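Local coordinates for MSP-domain protein like family member (Caenorhabditis elegans, PDB 1ROW), which is a sperm-specific protein of undetermined role, probably structural, built on the immunoglobulin-like domain of the nematode major sperm proteins, at residues N40-V48 / D59-G67; A5-A14 / V101-A109. All blocks are in the same frame, centred on the assembly; numbering follows the deposited sequence.

Contact 1: N40-V48 / D59-G67; sequences NNEYRIAPV and DVVITRTAG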
ATOM      1  N   ASN A  40       5.277  -2.945 -12.038  1.00 26.26           N
ATOM      2  CA  ASN A  40       4.935  -1.569 -12.368  1.00 25.69           C
ATOM      3  C   ASN A  40       4.500  -1.440 -13.823  1.00 27.51           C
ATOM      4  O   ASN A  40       4.359  -0.333 -14.349  1.00 27.44           O
ATOM      5  CB  ASN A  40       6.128  -0.653 -12.092  1.00 27.33           C
ATOM      6  CG  ASN A  40       6.442  -0.549 -10.615  1.00 27.49           C
ATOM      7  OD1 ASN A  40       5.597  -0.144  -9.821  1.00 28.47           O
ATOM      8  ND2 ASN A  40       7.660  -0.918 -10.236  1.00 28.55           N
ATOM      9  N   ASN A  41       4.292  -2.583 -14.470  1.00 27.19           N
ATOM     10  CA  ASN A  41       3.854  -2.622 -15.861  1.00 26.03           C
ATOM     11  C   ASN A  41       2.324  -2.599 -15.970  1.00 25.90           C
ATOM     12  O   ASN A  41       1.755  -1.735 -16.633  1.00 25.07           O
ATOM     13  CB  ASN A  41       4.394  -3.879 -16.550  1.00 25.72           C
ATOM     14  CG  ASN A  41       5.888  -3.822 -16.784  1.00 29.12           C
ATOM     15  OD1 ASN A  41       6.415  -2.813 -17.267  1.00 26.82           O
ATOM     16  ND2 ASN A  41       6.585  -4.910 -16.454  1.00 26.90           N
ATOM     17  N   GLU A  42       1.664  -3.552 -15.315  1.00 25.36           N
ATOM     18  CA  GLU A  42       0.208  -3.638 -15.356  1.00 25.08           C
ATOM     19  C   GLU A  42      -0.487  -3.104 -14.102  1.00 25.35           C
ATOM     20  O   GLU A  42      -1.689  -3.311 -13.927  1.00 25.07           O
ATOM     21  CB  GLU A  42      -0.237  -5.090 -15.577  1.00 26.43           C
ATOM     22  CG  GLU A  42       0.112  -5.693 -16.934  1.00 27.32           C
ATOM     23  CD  GLU A  42       1.491  -6.331 -16.972  1.00 28.57           C
ATOM     24  OE1 GLU A  42       1.851  -7.042 -16.007  1.00 24.79           O
ATOM     25  OE2 GLU A  42       2.210  -6.133 -17.974  1.00 32.18           O
ATOM     26  N   TYR A  43       0.254  -2.426 -13.233  1.00 23.96           N
ATOM     27  CA  TYR A  43      -0.323  -1.885 -12.005  1.00 22.85           C
ATOM     28  C   TYR A  43       0.040  -0.429 -11.716  1.00 25.01           C
ATOM     29  O   TYR A  43       1.170   0.021 -11.959  1.00 22.15           O
ATOM     30  CB  TYR A  43       0.113  -2.711 -10.793  1.00 21.51           C
ATOM     31  CG  TYR A  43      -0.507  -4.081 -10.688  1.00 19.16           C
ATOM     32  CD1 TYR A  43      -1.797  -4.251 -10.185  1.00 18.29           C
ATOM     33  CD2 TYR A  43       0.212  -5.217 -11.058  1.00 17.41           C
ATOM     34  CE1 TYR A  43      -2.353  -5.528 -10.044  1.00 16.68           C
ATOM     35  CE2 TYR A  43      -0.334  -6.490 -10.924  1.00 17.55           C
ATOM     36  CZ  TYR A  43      -1.615  -6.636 -10.414  1.00 17.10           C
ATOM     37  OH  TYR A  43      -2.136  -7.898 -10.267  1.00 19.87           O
ATOM     38  N   ARG A  44      -0.934   0.288 -11.171  1.00 24.04           N
ATOM     39  CA  ARG A  44      -0.769   1.674 -10.766  1.00 25.41           C
ATOM     40  C   ARG A  44      -1.335   1.734  -9.350  1.00 25.17           C
ATOM     41  O   ARG A  44      -2.457   1.272  -9.099  1.00 24.45           O
ATOM     42  CB  ARG A  44      -1.542   2.609 -11.701  1.00 27.59           C
ATOM     43  CG  ARG A  44      -0.929   2.721 -13.097  1.00 30.80           C
ATOM     44  CD  ARG A  44       0.440   3.389 -13.048  1.00 34.62           C
ATOM     45  NE  ARG A  44       1.027   3.549 -14.380  1.00 38.35           N
ATOM     46  CZ  ARG A  44       1.573   2.563 -15.086  1.00 39.45           C
ATOM     47  NH1 ARG A  44       2.075   2.806 -16.291  1.00 39.57           N
ATOM     48  NH2 ARG A  44       1.636   1.337 -14.583  1.00 39.45           N
ATOM     49  N   ILE A  45      -0.559   2.285  -8.424  1.00 23.25           N
ATOM     50  CA  ILE A  45      -0.993   2.367  -7.037  1.00 25.03           C
ATOM     51  C   ILE A  45      -1.201   3.807  -6.586  1.00 25.55           C
ATOM     52  O   ILE A  45      -0.364   4.684  -6.835  1.00 24.43           O
ATOM     53  CB  ILE A  45       0.027   1.672  -6.099  1.00 28.02           C
ATOM     54  CG1 ILE A  45      -0.506   1.663  -4.671  1.00 27.97           C
ATOM     55  CG2 ILE A  45       1.371   2.374  -6.162  1.00 31.29           C
ATOM     56  CD1 ILE A  45      -1.736   0.801  -4.508  1.00 35.02           C
ATOM     57  N   ALA A  46      -2.326   4.045  -5.921  1.00 21.82           N
ATOM     58  CA  ALA A  46      -2.665   5.374  -5.432  1.00 21.77           C
ATOM     59  C   ALA A  46      -3.218   5.318  -4.012  1.00 21.96           C
ATOM     60  O   ALA A  46      -4.286   4.751  -3.777  1.00 24.12           O
ATOM     61  CB  ALA A  46      -3.688   6.016  -6.362  1.00 20.47           C
ATOM     62  N   PRO A  47      -2.504   5.914  -3.045  1.00 23.78           N
ATOM     63  CA  PRO A  47      -1.225   6.625  -3.198  1.00 22.93           C
ATOM     64  C   PRO A  47      -0.015   5.728  -2.910  1.00 24.48           C
ATOM     65  O   PRO A  47      -0.159   4.618  -2.399  1.00 24.72           O
ATOM     66  CB  PRO A  47      -1.347   7.742  -2.177  1.00 24.05           C
ATOM     67  CG  PRO A  47      -2.023   7.021  -1.031  1.00 23.35           C
ATOM     68  CD  PRO A  47      -3.115   6.220  -1.736  1.00 20.78           C
ATOM     69  N   VAL A  48       1.177   6.214  -3.238  1.00 24.58           N
ATOM     70  CA  VAL A  48       2.397   5.454  -2.995  1.00 26.37           C
ATOM     71  C   VAL A  48       2.958   5.828  -1.623  1.00 26.24           C
ATOM     72  O   VAL A  48       3.610   5.015  -0.965  1.00 26.76           O
ATOM     73  CB  VAL A  48       3.462   5.726  -4.097  1.00 25.34           C
ATOM     74  CG1 VAL A  48       3.710   7.207  -4.223  1.00 29.16           C
ATOM     75  CG2 VAL A  48       4.761   5.007  -3.763  1.00 29.36           C
ATOM     76  N   ASP A  59      -7.188   4.655   2.550  1.00 24.28           N
ATOM     77  CA  ASP A  59      -7.526   3.846   1.390  1.00 25.56           C
ATOM     78  C   ASP A  59      -6.414   3.858   0.365  1.00 24.99           C
ATOM     79  O   ASP A  59      -5.855   4.905   0.059  1.00 25.98           O
ATOM     80  CB  ASP A  59      -8.807   4.353   0.727  1.00 26.29           C
ATOM     81  CG  ASP A  59     -10.050   3.804   1.381  1.00 28.07           C
ATOM     82  OD1 ASP A  59      -9.912   3.013   2.337  1.00 28.24           O
ATOM     83  OD2 ASP A  59     -11.159   4.161   0.937  1.00 27.58           O
ATOM     84  N   VAL A  60      -6.101   2.678  -0.157  1.00 24.51           N
ATOM     85  CA  VAL A  60      -5.075   2.523  -1.170  1.00 26.79           C
ATOM     86  C   VAL A  60      -5.733   1.811  -2.353  1.00 25.73           C
ATOM     87  O   VAL A  60      -6.214   0.683  -2.228  1.00 27.02           O
ATOM     88  CB  VAL A  60      -3.882   1.694  -0.628  1.00 28.54           C
ATOM     89  CG1 VAL A  60      -4.368   0.347  -0.117  1.00 31.66           C
ATOM     90  CG2 VAL A  60      -2.849   1.500  -1.709  1.00 26.98           C
ATOM     91  N   VAL A  61      -5.782   2.488  -3.494  1.00 23.48           N
ATOM     92  CA  VAL A  61      -6.402   1.918  -4.678  1.00 20.64           C
ATOM     93  C   VAL A  61      -5.387   1.304  -5.625  1.00 21.87           C
ATOM     94  O   VAL A  61      -4.400   1.949  -6.008  1.00 19.54           O
ATOM     95  CB  VAL A  61      -7.208   2.978  -5.463  1.00 20.07           C
ATOM     96  CG1 VAL A  61      -7.817   2.355  -6.714  1.00 20.45           C
ATOM     97  CG2 VAL A  61      -8.301   3.557  -4.581  1.00 21.44           C
ATOM     98  N   ILE A  62      -5.647   0.053  -5.988  1.00 19.00           N
ATOM     99  CA  ILE A  62      -4.811  -0.698  -6.908  1.00 20.36           C
ATOM    100  C   ILE A  62      -5.543  -0.721  -8.241  1.00 20.14           C
ATOM    101  O   ILE A  62      -6.646  -1.277  -8.340  1.00 20.09           O
ATOM    102  CB  ILE A  62      -4.630  -2.168  -6.448  1.00 21.52           C
ATOM    103  CG1 ILE A  62      -3.942  -2.227  -5.087  1.00 21.01           C
ATOM    104  CG2 ILE A  62      -3.801  -2.940  -7.465  1.00 22.52           C
ATOM    105  CD1 ILE A  62      -3.923  -3.633  -4.495  1.00 22.80           C
ATOM    106  N   THR A  63      -4.951  -0.099  -9.254  1.00 17.05           N
ATOM    107  CA  THR A  63      -5.542  -0.093 -10.585  1.00 17.14           C
ATOM    108  C   THR A  63      -4.738  -1.050 -11.453  1.00 18.48           C
ATOM    109  O   THR A  63      -3.502  -0.954 -11.520  1.00 16.19           O
ATOM    110  CB  THR A  63      -5.507   1.310 -11.238  1.00 17.25           C
ATOM    111  OG1 THR A  63      -6.143   2.259 -10.378  1.00 20.40           O
ATOM    112  CG2 THR A  63      -6.244   1.290 -12.572  1.00 17.61           C
ATOM    113  N   ARG A  64      -5.439  -1.973 -12.113  1.00 17.81           N
ATOM    114  CA  ARG A  64      -4.803  -2.964 -12.988  1.00 19.24           C
ATOM    115  C   ARG A  64      -5.159  -2.789 -14.464  1.00 20.21           C
ATOM    116  O   ARG A  64      -6.337  -2.661 -14.811  1.00 21.33           O
ATOM    117  CB  ARG A  64      -5.209  -4.378 -12.551  1.00 19.59           C
ATOM    118  CG  ARG A  64      -5.079  -5.454 -13.634  1.00 20.13           C
ATOM    119  CD  ARG A  64      -3.704  -6.101 -13.644  1.00 20.97           C
ATOM    120  NE  ARG A  64      -3.546  -7.025 -14.763  1.00 18.97           N
ATOM    121  CZ  ARG A  64      -2.556  -7.905 -14.879  1.00 18.82           C
ATOM    122  NH1 ARG A  64      -1.625  -7.990 -13.931  1.00 17.52           N
ATOM    123  NH2 ARG A  64      -2.497  -8.700 -15.945  1.00 16.11           N
ATOM    124  N   THR A  65      -4.144  -2.795 -15.331  1.00 20.35           N
ATOM    125  CA  THR A  65      -4.376  -2.689 -16.764  1.00 18.57           C
ATOM    126  C   THR A  65      -4.164  -4.062 -17.383  1.00 21.05           C
ATOM    127  O   THR A  65      -3.694  -4.985 -16.718  1.00 22.05           O
ATOM    128  CB  THR A  65      -3.455  -1.642 -17.454  1.00 21.33           C
ATOM    129  OG1 THR A  65      -2.080  -1.905 -17.139  1.00 20.99           O
ATOM    130  CG2 THR A  65      -3.841  -0.231 -17.016  1.00 21.50           C
ATOM    131  N   ALA A  66      -4.519  -4.195 -18.655  1.00 21.92           N
ATOM    132  CA  ALA A  66      -4.434  -5.467 -19.363  1.00 22.13           C
ATOM    133  C   ALA A  66      -3.044  -6.074 -19.483  1.00 23.67           C
ATOM    134  O   ALA A  66      -2.087  -5.408 -19.874  1.00 22.78           O
ATOM    135  CB  ALA A  66      -5.065  -5.330 -20.746  1.00 20.52           C
ATOM    136  N   GLY A  67      -2.965  -7.360 -19.150  1.00 23.49           N
ATOM    137  CA  GLY A  67      -1.717  -8.095 -19.220  1.00 23.33           C
ATOM    138  C   GLY A  67      -1.960  -9.573 -18.968  1.00 22.44           C
ATOM    139  O   GLY A  67      -3.097  -9.996 -18.781  1.00 21.63           O
TER
HETATM  140  O   HOH W   1      -0.832   0.272 -15.918  1.00 23.56           O
HETATM  141  O   HOH W   2       0.579  -9.272 -15.372  1.00 21.16           O
HETATM  142  O   HOH W   3      -4.411   3.544  -8.713  1.00 27.24           O
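R44 O takes two donors: T63 N reaches it at 2.9 Å in a nearly straight bond (171°), and a water that also joins T63 OG1 donates to it. R44 N returns a bond to T63 O, and A46 and V61 form a second such pair, whose V61 N to A46 O bond is 2.7 Å long. Past the R44-T63 pair, at the open end of the hairpin, T65 N bonds E42 O. On the face carrying Y43, I45, I62 and R64, the R64 side chain, bent at chi2 (89°), lays CD over the Y43 ring, 4.1 Å from its centroid. Its guanidinium then stands steeply to that ring (74°), with Y43 CE2 at its edge and E42 CB over its face, 3.6 Å from NH1. The E42 carboxylate makes no direct salt bridge: one water links OE1, at 2.6 Å, to R64 NH1, at 2.9 Å, while OE1 also bonds N39 and R64 NH2 bonds A14 and A68. Farther along, I62 CG2 packs against Y43 CD1 at 3.6 Å. Alternating hydrogen-bonded (R44-T63, A46-V61) and non-hydrogen-bonded (Y43-R64, I45-I62) pairs, between adjacent strands 43-52 and 56-64, make an antiparallel beta hairpin of the immunoglobulin-like MSP sandwich.

Contact 2: A5-A14 / V101-A109; sequences ADPPACTVPA and VTIPMSATA
Parallel pairing of an edge strand joins A5-A14 to V101-A109: strand 10-13 lies outermost in the sheet, beside the last strand of the chain, 99-108, with axes 21° apart. Five backbone bonds stitch the two together. C10 N donates to P104 O at 2.8 Å; S106 N and T108 N then bond C10 O and V12 O, V12 N bonds S106 O, and A14 N closes the ladder on T108 O at 2.7 Å. At the other end P104, a proline, has no N-H to offer, and its CD meets P8 O at 3.4 Å while its CG packs beside A9 CB. Just before this point the cis peptide bond between D6 and P7 turns the chain out of strand 4-6, which pairs with strand 17-25, and into strand 10-13: this is the strand switch of immunoglobulin-like sandwiches, in which the first strand is shared between both sheets. I103 fills the inside of that bend. With CG1 beside its own backbone N (chi1 -65°), the side chain sends CD1 to A5 CB at 3.6 Å, while the CG2 branch lies 3.7 Å from P8 O and near C10 N. Cut back to an alanine, I103 would probably leave a gap beneath the bend, with A5 CB and P8 losing the contacts of CD1 and CG2. Farther on, C10 CB packs on M105 CG at 4.0 Å, and V12 CG2 and A14 CB both approach A107 CB. C10 and M105 meet I62 inside, and V12 and A107 meet Y43 and R64. T11 and S106 point to the other side of the sheet, and S106 OG hydrogen-bonds E71.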
ATOM      1  N   ALA A   5      -4.420  -4.564   6.574  1.00 22.68           N
ATOM      2  CA  ALA A   5      -4.955  -4.158   5.286  1.00 22.09           C
ATOM      3  C   ALA A   5      -6.212  -4.986   5.069  1.00 23.14           C
ATOM      4  O   ALA A   5      -6.178  -6.215   5.132  1.00 23.12           O
ATOM      5  CB  ALA A   5      -3.955  -4.421   4.181  1.00 21.27           C
ATOM      6  N   ASP A   6      -7.320  -4.299   4.827  1.00 23.11           N
ATOM      7  CA  ASP A   6      -8.602  -4.947   4.605  1.00 25.67           C
ATOM      8  C   ASP A   6      -9.100  -4.646   3.196  1.00 23.65           C
ATOM      9  O   ASP A   6      -9.485  -3.517   2.899  1.00 23.00           O
ATOM     10  CB  ASP A   6      -9.611  -4.446   5.637  1.00 28.68           C
ATOM     11  CG  ASP A   6     -11.016  -4.946   5.369  1.00 34.30           C
ATOM     12  OD1 ASP A   6     -11.202  -6.177   5.247  1.00 32.97           O
ATOM     13  OD2 ASP A   6     -11.932  -4.100   5.286  1.00 37.23           O
ATOM     14  N   PRO A   7      -9.096  -5.652   2.307  1.00 22.41           N
ATOM     15  CA  PRO A   7      -8.665  -7.037   2.515  1.00 22.68           C
ATOM     16  C   PRO A   7      -7.152  -7.165   2.469  1.00 23.79           C
ATOM     17  O   PRO A   7      -6.461  -6.295   1.935  1.00 22.54           O
ATOM     18  CB  PRO A   7      -9.300  -7.795   1.345  1.00 23.92           C
ATOM     19  CG  PRO A   7     -10.262  -6.837   0.740  1.00 26.36           C
ATOM     20  CD  PRO A   7      -9.611  -5.500   0.946  1.00 22.41           C
ATOM     21  N   PRO A   8      -6.626  -8.270   3.011  1.00 24.13           N
ATOM     22  CA  PRO A   8      -5.201  -8.597   3.074  1.00 24.42           C
ATOM     23  C   PRO A   8      -4.647  -9.185   1.775  1.00 23.70           C
ATOM     24  O   PRO A   8      -3.445  -9.411   1.657  1.00 23.28           O
ATOM     25  CB  PRO A   8      -5.142  -9.591   4.223  1.00 24.70           C
ATOM     26  CG  PRO A   8      -6.413 -10.357   4.020  1.00 23.72           C
ATOM     27  CD  PRO A   8      -7.413  -9.248   3.786  1.00 24.11           C
ATOM     28  N   ALA A   9      -5.525  -9.453   0.811  1.00 23.34           N
ATOM     29  CA  ALA A   9      -5.099  -9.995  -0.479  1.00 22.69           C
ATOM     30  C   ALA A   9      -5.893  -9.355  -1.610  1.00 22.52           C
ATOM     31  O   ALA A   9      -7.045  -8.975  -1.424  1.00 23.31           O
ATOM     32  CB  ALA A   9      -5.272 -11.509  -0.508  1.00 20.99           C
ATOM     33  N   CYS A  10      -5.266  -9.234  -2.778  1.00 21.94           N
ATOM     34  CA  CYS A  10      -5.904  -8.634  -3.948  1.00 19.97           C
ATOM     35  C   CYS A  10      -6.109  -9.644  -5.076  1.00 20.30           C
ATOM     36  O   CYS A  10      -5.223 -10.446  -5.367  1.00 21.29           O
ATOM     37  CB  CYS A  10      -5.051  -7.470  -4.468  1.00 20.61           C
ATOM     38  SG  CYS A  10      -5.490  -6.897  -6.143  1.00 23.59           S
ATOM     39  N   THR A  11      -7.281  -9.608  -5.707  1.00 20.92           N
ATOM     40  CA  THR A  11      -7.578 -10.506  -6.829  1.00 21.59           C
ATOM     41  C   THR A  11      -8.293  -9.686  -7.893  1.00 21.99           C
ATOM     42  O   THR A  11      -9.414  -9.228  -7.685  1.00 22.80           O
ATOM     43  CB  THR A  11      -8.501 -11.683  -6.417  1.00 23.00           C
ATOM     44  OG1 THR A  11      -9.760 -11.169  -5.958  1.00 26.01           O
ATOM     45  CG2 THR A  11      -7.857 -12.515  -5.319  1.00 23.33           C
ATOM     46  N   VAL A  12      -7.646  -9.494  -9.035  1.00 23.72           N
ATOM     47  CA  VAL A  12      -8.245  -8.704 -10.103  1.00 21.69           C
ATOM     48  C   VAL A  12      -8.238  -9.414 -11.444  1.00 22.07           C
ATOM     49  O   VAL A  12      -7.479 -10.358 -11.660  1.00 23.42           O
ATOM     50  CB  VAL A  12      -7.494  -7.378 -10.296  1.00 23.28           C
ATOM     51  CG1 VAL A  12      -7.714  -6.464  -9.096  1.00 23.83           C
ATOM     52  CG2 VAL A  12      -6.007  -7.661 -10.499  1.00 22.26           C
ATOM     53  N   PRO A  13      -9.105  -8.978 -12.365  1.00 22.10           N
ATOM     54  CA  PRO A  13      -9.122  -9.622 -13.678  1.00 21.41           C
ATOM     55  C   PRO A  13      -7.823  -9.222 -14.393  1.00 21.96           C
ATOM     56  O   PRO A  13      -7.420  -8.058 -14.350  1.00 19.38           O
ATOM     57  CB  PRO A  13     -10.355  -9.017 -14.345  1.00 22.63           C
ATOM     58  CG  PRO A  13     -11.260  -8.667 -13.158  1.00 22.56           C
ATOM     59  CD  PRO A  13     -10.262  -8.079 -12.193  1.00 20.62           C
ATOM     60  N   ALA A  14      -7.170 -10.190 -15.025  1.00 20.15           N
ATOM     61  CA  ALA A  14      -5.928  -9.938 -15.738  1.00 21.43           C
ATOM     62  C   ALA A  14      -6.123  -8.918 -16.851  1.00 21.46           C
ATOM     63  O   ALA A  14      -5.208  -8.160 -17.175  1.00 20.42           O
ATOM     64  CB  ALA A  14      -5.384 -11.241 -16.313  1.00 21.58           C
ATOM     65  N   VAL A 101       4.376  -5.045   5.375  1.00 22.97           N
ATOM     66  CA  VAL A 101       3.261  -5.972   5.235  1.00 26.43           C
ATOM     67  C   VAL A 101       3.092  -6.165   3.735  1.00 27.06           C
ATOM     68  O   VAL A 101       3.136  -5.202   2.967  1.00 26.48           O
ATOM     69  CB  VAL A 101       1.945  -5.430   5.837  1.00 25.73           C
ATOM     70  CG1 VAL A 101       2.043  -5.402   7.349  1.00 25.19           C
ATOM     71  CG2 VAL A 101       1.649  -4.051   5.296  1.00 27.71           C
ATOM     72  N   THR A 102       2.922  -7.412   3.316  1.00 26.34           N
ATOM     73  CA  THR A 102       2.776  -7.712   1.903  1.00 26.07           C
ATOM     74  C   THR A 102       1.369  -8.160   1.548  1.00 25.96           C
ATOM     75  O   THR A 102       0.788  -9.022   2.213  1.00 25.13           O
ATOM     76  CB  THR A 102       3.780  -8.794   1.478  1.00 27.46           C
ATOM     77  OG1 THR A 102       5.111  -8.308   1.697  1.00 28.71           O
ATOM     78  CG2 THR A 102       3.610  -9.143   0.009  1.00 28.31           C
ATOM     79  N   ILE A 103       0.827  -7.537   0.508  1.00 24.92           N
ATOM     80  CA  ILE A 103      -0.506  -7.840   0.007  1.00 23.72           C
ATOM     81  C   ILE A 103      -0.292  -8.526  -1.336  1.00 24.30           C
ATOM     82  O   ILE A 103       0.244  -7.920  -2.274  1.00 23.21           O
ATOM     83  CB  ILE A 103      -1.334  -6.548  -0.232  1.00 22.57           C
ATOM     84  CG1 ILE A 103      -1.585  -5.829   1.092  1.00 22.19           C
ATOM     85  CG2 ILE A 103      -2.656  -6.882  -0.913  1.00 22.96           C
ATOM     86  CD1 ILE A 103      -2.390  -4.557   0.941  1.00 22.89           C
ATOM     87  N   PRO A 104      -0.658  -9.814  -1.440  1.00 23.36           N
ATOM     88  CA  PRO A 104      -0.455 -10.465  -2.737  1.00 23.25           C
ATOM     89  C   PRO A 104      -1.481  -9.963  -3.752  1.00 23.05           C
ATOM     90  O   PRO A 104      -2.610  -9.620  -3.396  1.00 24.04           O
ATOM     91  CB  PRO A 104      -0.620 -11.951  -2.408  1.00 24.08           C
ATOM     92  CG  PRO A 104      -1.592 -11.942  -1.267  1.00 24.81           C
ATOM     93  CD  PRO A 104      -1.089 -10.784  -0.418  1.00 23.85           C
ATOM     94  N   MET A 105      -1.080  -9.891  -5.012  1.00 22.92           N
ATOM     95  CA  MET A 105      -1.985  -9.440  -6.058  1.00 23.84           C
ATOM     96  C   MET A 105      -2.100 -10.545  -7.098  1.00 23.57           C
ATOM     97  O   MET A 105      -1.129 -10.878  -7.772  1.00 21.80           O
ATOM     98  CB  MET A 105      -1.459  -8.163  -6.718  1.00 24.15           C
ATOM     99  CG  MET A 105      -1.267  -6.991  -5.777  1.00 24.91           C
ATOM    100  SD  MET A 105      -0.758  -5.534  -6.706  1.00 24.15           S
ATOM    101  CE  MET A 105      -1.165  -4.267  -5.628  1.00 29.22           C
ATOM    102  N   SER A 106      -3.293 -11.120  -7.219  1.00 24.35           N
ATOM    103  CA  SER A 106      -3.525 -12.192  -8.180  1.00 22.12           C
ATOM    104  C   SER A 106      -4.337 -11.715  -9.378  1.00 23.00           C
ATOM    105  O   SER A 106      -5.529 -11.448  -9.257  1.00 21.31           O
ATOM    106  CB  SER A 106      -4.268 -13.349  -7.514  1.00 21.92           C
ATOM    107  OG  SER A 106      -3.500 -13.921  -6.477  1.00 22.86           O
ATOM    108  N   ALA A 107      -3.683 -11.596 -10.531  1.00 22.58           N
ATOM    109  CA  ALA A 107      -4.364 -11.186 -11.752  1.00 21.17           C
ATOM    110  C   ALA A 107      -4.730 -12.500 -12.432  1.00 22.60           C
ATOM    111  O   ALA A 107      -3.845 -13.249 -12.865  1.00 18.12           O
ATOM    112  CB  ALA A 107      -3.426 -10.365 -12.634  1.00 23.75           C
ATOM    113  N   THR A 108      -6.028 -12.788 -12.505  1.00 21.96           N
ATOM    114  CA  THR A 108      -6.505 -14.033 -13.095  1.00 24.00           C
ATOM    115  C   THR A 108      -7.276 -13.857 -14.391  1.00 23.73           C
ATOM    116  O   THR A 108      -7.877 -12.812 -14.640  1.00 23.37           O
ATOM    117  CB  THR A 108      -7.407 -14.808 -12.102  1.00 25.41           C
ATOM    118  OG1 THR A 108      -8.530 -14.000 -11.739  1.00 26.04           O
ATOM    119  CG2 THR A 108      -6.628 -15.167 -10.848  1.00 28.08           C
ATOM    120  N   ALA A 109      -7.264 -14.894 -15.218  1.00 25.60           N
ATOM    121  CA  ALA A 109      -7.970 -14.838 -16.491  1.00 28.77           C
ATOM    122  C   ALA A 109      -9.472 -14.962 -16.266  1.00 30.32           C
ATOM    123  O   ALA A 109      -9.859 -15.558 -15.237  1.00 30.82           O
ATOM    124  CB  ALA A 109      -7.482 -15.951 -17.404  1.00 28.84           C
ATOM    125  OXT ALA A 109     -10.240 -14.475 -17.128  1.00 32.11           O
TER

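From the N terminus the chain first runs through A5-A14, one half of contact 2, whose partner V101-A109 arrives only at the C terminus; 86 residues lie in the loop it closes. Contact 1 is nested inside that loop, closing a short one of 10 residues between V48 and D59. Nothing crosses. Contact 1 ties neighbouring strands of the hairpin, whereas contact 2 brings the two chain ends together. Their centres are about 11 Å apart and they touch: besides its bond from R64, A14 O accepts a hydrogen bond from G67 N, and Y43 reaches M105 and A107 across the core of the sandwich.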